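Local atomic coordinates of laccase (Botrytis aclada, PDB entry 3SQR), a protein that oxidises hydroquinone-type phenols with molecular oxygen, which it reduces to water at copper centres, and probably serves in lignin degradation and detoxification of lignin-derived products. Residues A[170-175]-A[531-536]; A[175-180]-A[209-214]; A[184-189]-A[194-199]. One frame throughout, in Å; residues are numbered along the deposited sequence.

Overall arrangement
Contacts 1 and 2 form one buried cluster, their centres about 10 Å apart. The chain runs from one into the other through the shared Tyr175, and they touch where Leu173 O lies 3.5 Å from Val210 CG1 and Ser172 OG 3.5 Å from Phe211 CE1. Contact 1 adjoins the catalytic metals: one copper is bound by His170 and another by His531, and the two ions are 12.2 Å apart. Contact 3 lies about 30 Å, centre to centre, from contact 1 and 29 Å from contact 2, on the opposite side of the molecule's centre from contact 1. Contact 2 (175-180 with 209-214) closes a loop within which contact 3 (184-189 with 194-199) is nested, each beside an attached glycan.

Contact 1. Residues A[170-175]-A[531-536]; sequences HFSLQY and HASEGL. With CU (copper (II) ion), chain D; CU (copper (II) ion), chain E.
In both Leu173 (chi1 -60°) and Ser533 (chi1 -84°) the side chain leaves the backbone anti to its own carbonyl carbon, which starts the two groups toward each other. An extended second torsion (chi2 166°) then brings Leu173 CD2 to within 3.4 Å of Ser533 OG, so that a methyl rests against the hydroxyl oxygen. Water 1 donates a bond of 2.7 Å to Ser533 OG and also reaches Ser172 O, though weakly. Ser172 OG and Ser533 OG both hydrogen-bond to Asp577 OD2, so one carboxylate oxygen from the C-terminal tail holds the two segments together. Serine suits both buried places, being small and able to offer a hydroxyl to that carboxylate.

A copper ligand starts each segment. A type II' turn, Phe171 to Gln174, follows His170, whose NE2 binds a copper at 2.1 Å together with His468, His525 and a water, consistent with a type 3 ion of the trinuclear cluster where this family reduces oxygen. His531, in the last turn of helix 529-533, holds through ND1 at 2.0 Å, with His463 and Cys526, what is probably the type 1 copper; Leu536 CD1 approaches that ion without ligating it, consistent with the axial leucine of some laccases. Gly535, with positive phi, ends the helix in a Schellman motif. Helix 210-217 packs on both segments, and strand 520-526 touches His170, Ala532 and Leu536.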
loop_
_atom_site.group_PDB
_atom_site.type_symbol
_atom_site.label_atom_id
_atom_site.label_comp_id
_atom_site.label_asym_id
_atom_site.label_seq_id
_atom_site.Cartn_x
_atom_site.Cartn_y
_atom_site.Cartn_z
ATOM N N HIS A 170 0.242 3.551 -9.722
ATOM C CA HIS A 170 -1.006 4.051 -9.258
ATOM C C HIS A 170 -1.861 4.407 -10.501
ATOM O O HIS A 170 -2.855 5.091 -10.403
ATOM C CB HIS A 170 -0.799 5.254 -8.373
ATOM C CG HIS A 170 -1.754 5.348 -7.237
ATOM N ND1 HIS A 170 -3.107 5.377 -7.404
ATOM C CD2 HIS A 170 -1.549 5.376 -5.886
ATOM C CE1 HIS A 170 -3.699 5.487 -6.229
ATOM N NE2 HIS A 170 -2.778 5.457 -5.283
ATOM N N PHE A 171 -1.545 3.793 -11.622
ATOM C CA PHE A 171 -2.249 4.016 -12.877
ATOM C C PHE A 171 -3.167 2.827 -13.082
ATOM O O PHE A 171 -2.732 1.674 -13.359
ATOM C CB PHE A 171 -1.255 4.145 -14.005
ATOM C CG PHE A 171 -1.880 4.350 -15.347
ATOM C CD1 PHE A 171 -2.326 3.262 -16.061
ATOM C CD2 PHE A 171 -1.958 5.599 -15.874
ATOM C CE1 PHE A 171 -2.875 3.426 -17.320
ATOM C CE2 PHE A 171 -2.514 5.808 -17.147
ATOM C CZ PHE A 171 -2.986 4.704 -17.849
ATOM N N SER A 172 -4.441 3.061 -12.800
ATOM C CA SER A 172 -5.448 2.041 -13.012
ATOM C C SER A 172 -5.036 0.728 -12.301
ATOM O O SER A 172 -4.524 0.799 -11.158
ATOM C CB SER A 172 -5.788 1.900 -14.545
ATOM O OG SER A 172 -6.771 0.874 -14.745
ATOM N N LEU A 173 -5.297 -0.438 -12.870
ATOM C CA LEU A 173 -5.119 -1.700 -12.124
ATOM C C LEU A 173 -3.750 -2.311 -12.257
ATOM O O LEU A 173 -3.559 -3.460 -11.897
ATOM C CB LEU A 173 -6.147 -2.740 -12.628
ATOM C CG LEU A 173 -7.613 -2.378 -12.486
ATOM C CD1 LEU A 173 -8.470 -3.368 -13.358
ATOM C CD2 LEU A 173 -8.018 -2.493 -11.042
ATOM N N GLN A 174 -2.783 -1.542 -12.742
ATOM C CA GLN A 174 -1.499 -2.143 -13.147
ATOM C C GLN A 174 -0.808 -2.889 -12.054
ATOM O O GLN A 174 -0.159 -3.852 -12.326
ATOM C CB GLN A 174 -0.533 -1.116 -13.668
ATOM C CG GLN A 174 -0.952 -0.561 -15.024
ATOM C CD GLN A 174 -0.030 0.541 -15.555
ATOM O OE1 GLN A 174 0.614 1.250 -14.807
ATOM N NE2 GLN A 174 -0.017 0.735 -16.904
ATOM N N TYR A 175 -0.910 -2.433 -10.815
ATOM C CA TYR A 175 -0.153 -3.190 -9.793
ATOM C C TYR A 175 -0.720 -4.578 -9.591
ATOM O O TYR A 175 -0.026 -5.486 -9.054
ATOM C CB TYR A 175 0.054 -2.424 -8.458
ATOM C CG TYR A 175 -1.074 -2.513 -7.454
ATOM C CD1 TYR A 175 -1.194 -3.591 -6.650
ATOM C CD2 TYR A 175 -2.034 -1.536 -7.356
ATOM C CE1 TYR A 175 -2.175 -3.725 -5.741
ATOM C CE2 TYR A 175 -3.085 -1.664 -6.403
ATOM C CZ TYR A 175 -3.124 -2.749 -5.605
ATOM O OH TYR A 175 -4.108 -2.973 -4.650
ATOM N N HIS A 531 -12.104 -1.257 -6.211
ATOM C CA HIS A 531 -12.867 -0.164 -5.591
ATOM C C HIS A 531 -12.263 1.173 -5.950
ATOM O O HIS A 531 -12.984 2.108 -6.302
ATOM C CB HIS A 531 -12.941 -0.349 -4.080
ATOM C CG HIS A 531 -13.706 -1.577 -3.678
ATOM N ND1 HIS A 531 -13.939 -1.920 -2.380
ATOM C CD2 HIS A 531 -14.263 -2.566 -4.428
ATOM C CE1 HIS A 531 -14.630 -3.045 -2.336
ATOM N NE2 HIS A 531 -14.859 -3.444 -3.576
ATOM N N ALA A 532 -10.944 1.251 -5.955
ATOM C CA ALA A 532 -10.274 2.443 -6.448
ATOM C C ALA A 532 -10.670 2.763 -7.861
ATOM O O ALA A 532 -11.007 3.897 -8.196
ATOM C CB ALA A 532 -8.693 2.289 -6.315
ATOM N N SER A 533 -10.641 1.749 -8.713
ATOM C CA SER A 533 -11.002 1.915 -10.124
ATOM C C SER A 533 -12.492 2.307 -10.321
ATOM O O SER A 533 -12.824 3.071 -11.275
ATOM C CB SER A 533 -10.717 0.650 -10.867
ATOM O OG SER A 533 -9.356 0.649 -11.223
ATOM N N GLU A 534 -13.315 1.858 -9.380
ATOM C CA GLU A 534 -14.744 2.196 -9.257
ATOM C C GLU A 534 -15.015 3.515 -8.573
ATOM O O GLU A 534 -16.150 3.817 -8.243
ATOM C CB GLU A 534 -15.454 1.027 -8.579
ATOM C CG GLU A 534 -15.517 -0.160 -9.507
ATOM C CD GLU A 534 -15.638 -1.498 -8.858
ATOM O OE1 GLU A 534 -15.851 -1.575 -7.639
ATOM O OE2 GLU A 534 -15.514 -2.525 -9.603
ATOM N N GLY A 535 -13.973 4.312 -8.329
ATOM C CA GLY A 535 -14.126 5.594 -7.782
ATOM C C GLY A 535 -14.287 5.787 -6.293
ATOM O O GLY A 535 -14.708 6.896 -5.861
ATOM N N LEU A 536 -13.903 4.815 -5.465
ATOM C CA LEU A 536 -13.967 5.005 -4.052
ATOM C C LEU A 536 -12.767 5.777 -3.564
ATOM O O LEU A 536 -11.801 5.209 -3.067
ATOM C CB LEU A 536 -14.037 3.643 -3.287
ATOM C CG LEU A 536 -14.789 3.689 -1.989
ATOM C CD1 LEU A 536 -14.983 2.276 -1.433
ATOM C CD2 LEU A 536 -14.105 4.540 -0.965
HETATM CU CU CU D . -13.164 -0.794 -0.888
HETATM CU CU CU E . -2.957 5.531 -3.234
HETATM O O HOH W 1 -7.272 1.290 -9.551
HETATM O O HOH W 2 -1.944 3.705 -3.253
#

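Contact 2. Residues A[175-180]-A[209-214]; sequences YGDGLF and SVFEIW. With NAG (2-acetamido-2-deoxy-beta-D-glucopyranose), chain B; NAG (2-acetamido-2-deoxy-beta-D-glucopyranose), chain C.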
loop_
_atom_site.group_PDB
_atom_site.type_symbol
_atom_site.label_atom_id
_atom_site.label_comp_id
_atom_site.label_asym_id
_atom_site.label_seq_id
_atom_site.Cartn_x
_atom_site.Cartn_y
_atom_site.Cartn_z
ATOM N N TYR A 175 -0.910 -2.433 -10.815
ATOM C CA TYR A 175 -0.153 -3.190 -9.793
ATOM C C TYR A 175 -0.720 -4.578 -9.591
ATOM O O TYR A 175 -0.026 -5.486 -9.054
ATOM C CB TYR A 175 0.054 -2.424 -8.458
ATOM C CG TYR A 175 -1.074 -2.513 -7.454
ATOM C CD1 TYR A 175 -1.194 -3.591 -6.650
ATOM C CD2 TYR A 175 -2.034 -1.536 -7.356
ATOM C CE1 TYR A 175 -2.175 -3.725 -5.741
ATOM C CE2 TYR A 175 -3.085 -1.664 -6.403
ATOM C CZ TYR A 175 -3.124 -2.749 -5.605
ATOM O OH TYR A 175 -4.108 -2.973 -4.650
ATOM N N GLY A 176 -1.952 -4.802 -10.045
ATOM C CA GLY A 176 -2.536 -6.133 -10.060
ATOM C C GLY A 176 -1.872 -7.123 -10.979
ATOM O O GLY A 176 -2.008 -8.351 -10.805
ATOM N N ASP A 177 -1.176 -6.580 -11.967
ATOM C CA ASP A 177 -0.480 -7.400 -12.943
ATOM C C ASP A 177 1.010 -7.500 -12.602
ATOM O O ASP A 177 1.808 -7.938 -13.414
ATOM C CB ASP A 177 -0.691 -6.864 -14.333
ATOM C CG ASP A 177 -2.000 -7.356 -14.984
ATOM O OD1 ASP A 177 -2.724 -8.199 -14.377
ATOM O OD2 ASP A 177 -2.221 -6.942 -16.174
ATOM N N GLY A 178 1.371 -7.092 -11.401
ATOM C CA GLY A 178 2.720 -7.281 -10.870
ATOM C C GLY A 178 3.573 -6.028 -10.750
ATOM O O GLY A 178 4.756 -6.157 -10.408
ATOM N N LEU A 179 3.002 -4.839 -11.045
ATOM C CA LEU A 179 3.736 -3.590 -11.138
ATOM C C LEU A 179 3.946 -2.931 -9.737
ATOM O O LEU A 179 3.363 -1.894 -9.384
ATOM C CB LEU A 179 3.115 -2.640 -12.150
ATOM C CG LEU A 179 4.001 -1.532 -12.648
ATOM C CD1 LEU A 179 5.415 -2.003 -13.138
ATOM C CD2 LEU A 179 3.273 -0.811 -13.857
ATOM N N PHE A 180 4.723 -3.625 -8.940
ATOM C CA PHE A 180 5.072 -3.189 -7.572
ATOM C C PHE A 180 6.417 -3.768 -7.148
ATOM O O PHE A 180 6.885 -4.718 -7.743
ATOM C CB PHE A 180 3.981 -3.648 -6.573
ATOM C CG PHE A 180 3.911 -5.127 -6.384
ATOM C CD1 PHE A 180 4.709 -5.752 -5.426
ATOM C CD2 PHE A 180 3.089 -5.912 -7.147
ATOM C CE1 PHE A 180 4.696 -7.140 -5.237
ATOM C CE2 PHE A 180 3.040 -7.312 -6.922
ATOM C CZ PHE A 180 3.863 -7.914 -6.010
ATOM N N SER A 209 -4.381 -11.293 -17.113
ATOM C CA SER A 209 -4.238 -9.880 -16.774
ATOM C C SER A 209 -5.526 -9.432 -16.137
ATOM O O SER A 209 -6.609 -9.709 -16.635
ATOM C CB SER A 209 -4.012 -9.035 -18.007
ATOM O OG SER A 209 -3.996 -7.611 -17.768
ATOM N N VAL A 210 -5.388 -8.629 -15.101
ATOM C CA VAL A 210 -6.522 -8.012 -14.426
ATOM C C VAL A 210 -7.346 -7.218 -15.447
ATOM O O VAL A 210 -8.565 -7.013 -15.288
ATOM C CB VAL A 210 -5.984 -7.071 -13.280
ATOM C CG1 VAL A 210 -5.190 -5.916 -13.831
ATOM C CG2 VAL A 210 -7.112 -6.506 -12.459
ATOM N N PHE A 211 -6.668 -6.678 -16.436
ATOM C CA PHE A 211 -7.335 -5.847 -17.452
ATOM C C PHE A 211 -8.305 -6.651 -18.323
ATOM O O PHE A 211 -9.205 -6.053 -18.960
ATOM C CB PHE A 211 -6.372 -5.071 -18.319
ATOM C CG PHE A 211 -5.584 -4.056 -17.563
ATOM C CD1 PHE A 211 -6.190 -2.879 -17.173
ATOM C CD2 PHE A 211 -4.275 -4.294 -17.225
ATOM C CE1 PHE A 211 -5.524 -1.940 -16.472
ATOM C CE2 PHE A 211 -3.549 -3.358 -16.493
ATOM C CZ PHE A 211 -4.168 -2.156 -16.143
ATOM N N GLU A 212 -8.142 -7.961 -18.342
ATOM C CA GLU A 212 -9.100 -8.837 -19.039
ATOM C C GLU A 212 -10.377 -9.082 -18.270
ATOM O O GLU A 212 -11.424 -9.476 -18.854
ATOM C CB GLU A 212 -8.419 -10.152 -19.377
ATOM C CG GLU A 212 -7.305 -9.848 -20.353
ATOM C CD GLU A 212 -7.016 -10.908 -21.355
ATOM O OE1 GLU A 212 -6.962 -12.097 -20.958
ATOM O OE2 GLU A 212 -6.744 -10.514 -22.526
ATOM N N ILE A 213 -10.331 -8.859 -16.962
ATOM C CA ILE A 213 -11.455 -9.184 -16.123
ATOM C C ILE A 213 -12.134 -7.952 -15.535
ATOM O O ILE A 213 -13.114 -8.082 -14.792
ATOM C CB ILE A 213 -11.055 -10.211 -15.063
ATOM C CG1 ILE A 213 -9.758 -9.855 -14.413
ATOM C CG2 ILE A 213 -10.726 -11.572 -15.751
ATOM C CD1 ILE A 213 -9.268 -10.867 -13.390
ATOM N N TRP A 214 -11.619 -6.761 -15.847
ATOM C CA TRP A 214 -12.172 -5.537 -15.279
ATOM C C TRP A 214 -13.604 -5.324 -15.761
ATOM O O TRP A 214 -14.476 -4.883 -15.007
ATOM C CB TRP A 214 -11.297 -4.351 -15.680
ATOM C CG TRP A 214 -11.907 -3.005 -15.624
ATOM C CD1 TRP A 214 -12.092 -2.175 -16.686
ATOM C CD2 TRP A 214 -12.459 -2.316 -14.487
ATOM N NE1 TRP A 214 -12.700 -1.040 -16.300
ATOM C CE2 TRP A 214 -12.931 -1.079 -14.949
ATOM C CE3 TRP A 214 -12.590 -2.611 -13.145
ATOM C CZ2 TRP A 214 -13.534 -0.149 -14.110
ATOM C CZ3 TRP A 214 -13.224 -1.695 -12.324
ATOM C CH2 TRP A 214 -13.631 -0.461 -12.801
HETATM C C1 NAG B . -7.522 -4.339 -22.313
HETATM C C2 NAG B . -7.660 -5.838 -22.347
HETATM C C3 NAG B . -8.912 -6.251 -23.098
HETATM C C4 NAG B . -10.126 -5.419 -22.639
HETATM C C5 NAG B . -9.804 -3.949 -22.647
HETATM C C6 NAG B . -10.925 -2.997 -22.187
HETATM C C7 NAG B . -5.570 -7.116 -22.390
HETATM C C8 NAG B . -4.445 -7.636 -23.261
HETATM N N2 NAG B . -6.479 -6.394 -23.000
HETATM O O3 NAG B . -9.108 -7.593 -22.785
HETATM O O4 NAG B . -11.246 -5.630 -23.494
HETATM O O5 NAG B . -8.679 -3.785 -21.772
HETATM O O6 NAG B . -11.332 -3.429 -20.926
HETATM O O7 NAG B . -5.670 -7.365 -21.217
HETATM C C1 NAG C . -3.833 -0.861 -20.563
HETATM C C2 NAG C . -5.258 -0.545 -20.934
HETATM C C3 NAG C . -6.271 -1.676 -20.859
HETATM C C4 NAG C . -5.720 -2.820 -21.669
HETATM C C5 NAG C . -4.255 -3.105 -21.263
HETATM C C6 NAG C . -3.557 -4.062 -22.211
HETATM C C7 NAG C . -5.417 1.899 -20.582
HETATM C C8 NAG C . -6.103 2.924 -19.717
HETATM N N2 NAG C . -5.753 0.637 -20.268
HETATM O O3 NAG C . -7.512 -1.179 -21.334
HETATM O O4 NAG C . -6.422 -4.009 -21.466
HETATM O O5 NAG C . -3.438 -1.966 -21.301
HETATM O O6 NAG C . -2.494 -4.680 -21.524
HETATM O O7 NAG C . -4.662 2.258 -21.481
#
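Asp177 OD1 is gripped twice, by the backbone N of Val210 and, in a salt bridge, by Arg86 of strand 86-91. The bond from Val210 N is 2.8 Å long and nearly straight, at 172°, and it reaches the syn side of the carboxylate, 19° out of its plane. The other oxygen, Asp177 OD2, accepts from Ser209 OG at only 2.5 Å, a very short bond. A two-oxygen acid is thus well matched to a neighbouring N-H and O-H.

Ser209 OG points opposite its own backbone N (chi1 174°), where it can give its proton to Asp177 while accepting from Phe211 N at 3.1 Å. Apolar groups flank the acid: Val210 CG1 lies 3.4 Å from Asp177 OD1, and Phe211 CD2 approaches Asp177 OD2 obliquely. The bare backbone of Gly176 lies beside Val210, and Gly178 adopts a positive phi suited to glycine. On the outer side the attached glycan packs against Phe211 and Glu212.

The arrangement is an N-cap: Ser209 starts helix 210-217, while the carboxylate of Asp177, which would probably also interact favourably with the helix dipole, ties the loop before strand 180-186 to the helix.

Contact 3. Residues A[184-189]-A[194-199]; sequences IINGPA and DEDVGV. With NAG (2-acetamido-2-deoxy-beta-D-glucopyranose), chain F; NAG (2-acetamido-2-deoxy-beta-D-glucopyranose), chain G.
Ile184 CD1 packs on Val199 CG2 at 3.8 Å, a single aliphatic pair whose side chains run past one another from opposite strands, meeting at their methyl ends. Asn186 and Asp196 do not bond directly: their oxygens OD1 and OD2 stand 4.1 Å apart, with amide and carboxylate planes 87° to each other. Water 3 joins them, donating to Asn186 OD1 at 2.6 Å and to Asp196 OD2 at 2.5 Å, reconciling two acceptors that would not pair.

The next shell fixes the acid. Asp196 CG lies opposite its backbone N (chi1 -179°), which places OD1 to accept from Gly198 N at 3.0 Å, from above the carboxylate plane, in an Asx turn. Asp196 OD2 also forms a salt bridge with Arg266 of strand 262-269, which packs against Ile184 and Asn186. Gly198 takes a positive phi, and its bare CA admits the glycan, O6 of one sugar (chain G) lying 3.5 Å away. The sugar before it in the same glycan (chain F) donates from N2 to Val199 O at 2.8 Å.

Strands 184-186 and 195-199 run roughly antiparallel, their N-to-C directions 145° apart, but belong to different sheets; the contact lies where one cupredoxin domain faces the next in the multicopper oxidase fold.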
loop_
_atom_site.group_PDB
_atom_site.type_symbol
_atom_site.label_atom_id
_atom_site.label_comp_id
_atom_site.label_asym_id
_atom_site.label_seq_id
_atom_site.Cartn_x
_atom_site.Cartn_y
_atom_site.Cartn_z
ATOM N N ILE A 184 12.441 -0.289 1.050
ATOM C CA ILE A 184 12.894 -0.507 2.432
ATOM C C ILE A 184 13.804 0.624 2.766
ATOM O O ILE A 184 14.781 0.875 2.032
ATOM C CB ILE A 184 13.617 -1.832 2.574
ATOM C CG1 ILE A 184 12.609 -2.953 2.391
ATOM C CG2 ILE A 184 14.150 -1.984 3.950
ATOM C CD1 ILE A 184 13.253 -4.383 2.346
ATOM N N ILE A 185 13.489 1.323 3.844
ATOM C CA ILE A 185 14.296 2.444 4.294
ATOM C C ILE A 185 14.853 2.051 5.680
ATOM O O ILE A 185 14.120 1.884 6.631
ATOM C CB ILE A 185 13.527 3.783 4.332
ATOM C CG1 ILE A 185 12.851 4.058 2.950
ATOM C CG2 ILE A 185 14.468 4.945 4.743
ATOM C CD1 ILE A 185 11.566 4.952 3.077
ATOM N N ASN A 186 16.167 1.889 5.730
ATOM C CA ASN A 186 16.767 1.482 7.003
ATOM C C ASN A 186 16.794 2.620 7.955
ATOM O O ASN A 186 16.855 3.798 7.616
ATOM C CB ASN A 186 18.105 0.827 6.816
ATOM C CG ASN A 186 17.963 -0.553 6.190
ATOM O OD1 ASN A 186 17.342 -1.497 6.755
ATOM N ND2 ASN A 186 18.478 -0.646 5.022
ATOM N N GLY A 187 16.725 2.231 9.207
ATOM C CA GLY A 187 16.589 3.176 10.275
ATOM C C GLY A 187 16.494 2.356 11.548
ATOM O O GLY A 187 16.725 1.147 11.551
ATOM N N PRO A 188 16.170 3.026 12.642
ATOM C CA PRO A 188 16.099 2.312 13.899
ATOM C C PRO A 188 14.820 1.466 14.040
ATOM O O PRO A 188 13.941 1.477 13.195
ATOM C CB PRO A 188 16.113 3.430 14.915
ATOM C CG PRO A 188 15.412 4.577 14.223
ATOM C CD PRO A 188 15.922 4.449 12.792
ATOM N N ALA A 189 14.716 0.725 15.135
ATOM C CA ALA A 189 13.557 -0.208 15.324
ATOM C C ALA A 189 13.290 -0.335 16.827
ATOM O O ALA A 189 14.160 -0.046 17.626
ATOM C CB ALA A 189 13.879 -1.576 14.706
ATOM N N ASP A 194 18.464 -9.915 14.898
ATOM C CA ASP A 194 19.727 -10.241 14.336
ATOM C C ASP A 194 19.820 -10.084 12.874
ATOM O O ASP A 194 20.852 -9.632 12.366
ATOM C CB ASP A 194 20.066 -11.718 14.650
ATOM C CG ASP A 194 20.124 -11.965 16.125
ATOM O OD1 ASP A 194 20.771 -11.134 16.778
ATOM O OD2 ASP A 194 19.426 -12.866 16.611
ATOM N N GLU A 195 18.791 -10.558 12.169
ATOM C CA GLU A 195 18.813 -10.545 10.694
ATOM C C GLU A 195 17.515 -9.990 10.096
ATOM O O GLU A 195 16.435 -10.329 10.536
ATOM C CB GLU A 195 19.039 -11.951 10.134
ATOM C CG GLU A 195 20.357 -12.542 10.618
ATOM C CD GLU A 195 20.745 -13.792 9.894
ATOM O OE1 GLU A 195 20.132 -14.098 8.836
ATOM O OE2 GLU A 195 21.674 -14.477 10.401
ATOM N N ASP A 196 17.655 -9.173 9.066
ATOM C CA ASP A 196 16.498 -8.679 8.308
ATOM C C ASP A 196 16.352 -9.550 7.085
ATOM O O ASP A 196 17.189 -9.494 6.205
ATOM C CB ASP A 196 16.799 -7.232 7.940
ATOM C CG ASP A 196 15.686 -6.560 7.167
ATOM O OD1 ASP A 196 14.580 -7.143 7.026
ATOM O OD2 ASP A 196 15.981 -5.401 6.783
ATOM N N VAL A 197 15.280 -10.340 7.027
ATOM C CA VAL A 197 15.006 -11.227 5.922
ATOM C C VAL A 197 14.358 -10.480 4.751
ATOM O O VAL A 197 14.214 -11.008 3.652
ATOM C CB VAL A 197 14.211 -12.481 6.351
ATOM C CG1 VAL A 197 15.036 -13.242 7.465
ATOM C CG2 VAL A 197 12.762 -12.249 6.796
ATOM N N GLY A 198 13.924 -9.266 5.045
ATOM C CA GLY A 198 13.323 -8.485 3.980
ATOM C C GLY A 198 11.826 -8.725 3.931
ATOM O O GLY A 198 11.146 -9.143 4.904
ATOM N N VAL A 199 11.277 -8.318 2.809
ATOM C CA VAL A 199 9.813 -8.264 2.645
ATOM C C VAL A 199 9.272 -9.642 2.319
ATOM O O VAL A 199 9.952 -10.496 1.665
ATOM C CB VAL A 199 9.442 -7.264 1.530
ATOM C CG1 VAL A 199 7.985 -7.355 1.173
ATOM C CG2 VAL A 199 9.698 -5.783 1.968
HETATM C C1 NAG F . 11.077 -11.863 -1.053
HETATM C C2 NAG F . 12.272 -12.259 -0.190
HETATM C C3 NAG F . 13.241 -11.092 -0.195
HETATM C C4 NAG F . 13.675 -10.720 -1.605
HETATM C C5 NAG F . 12.441 -10.637 -2.561
HETATM C C6 NAG F . 12.839 -10.952 -3.982
HETATM C C7 NAG F . 12.291 -13.389 1.950
HETATM C C8 NAG F . 11.904 -13.390 3.419
HETATM N N2 NAG F . 11.904 -12.376 1.188
HETATM O O3 NAG F . 14.366 -11.340 0.615
HETATM O O4 NAG F . 14.347 -9.447 -1.586
HETATM O O5 NAG F . 11.509 -11.669 -2.358
HETATM O O6 NAG F . 11.819 -10.502 -4.875
HETATM O O7 NAG F . 12.953 -14.295 1.433
HETATM C C1 NAG G . 15.646 -9.340 -1.002
HETATM C C2 NAG G . 16.534 -8.604 -2.001
HETATM C C3 NAG G . 17.938 -8.338 -1.453
HETATM C C4 NAG G . 17.895 -7.748 -0.046
HETATM C C5 NAG G . 16.902 -8.507 0.845
HETATM C C6 NAG G . 16.805 -7.884 2.248
HETATM C C7 NAG G . 15.981 -8.807 -4.355
HETATM C C8 NAG G . 16.051 -9.579 -5.635
HETATM N N2 NAG G . 16.602 -9.312 -3.282
HETATM O O3 NAG G . 18.626 -7.437 -2.312
HETATM O O4 NAG G . 19.191 -7.957 0.497
HETATM O O5 NAG G . 15.614 -8.597 0.221
HETATM O O6 NAG G . 15.895 -6.793 2.267
HETATM O O7 NAG G . 15.341 -7.741 -4.299
HETATM O O HOH W 3 17.936 -3.937 7.463
#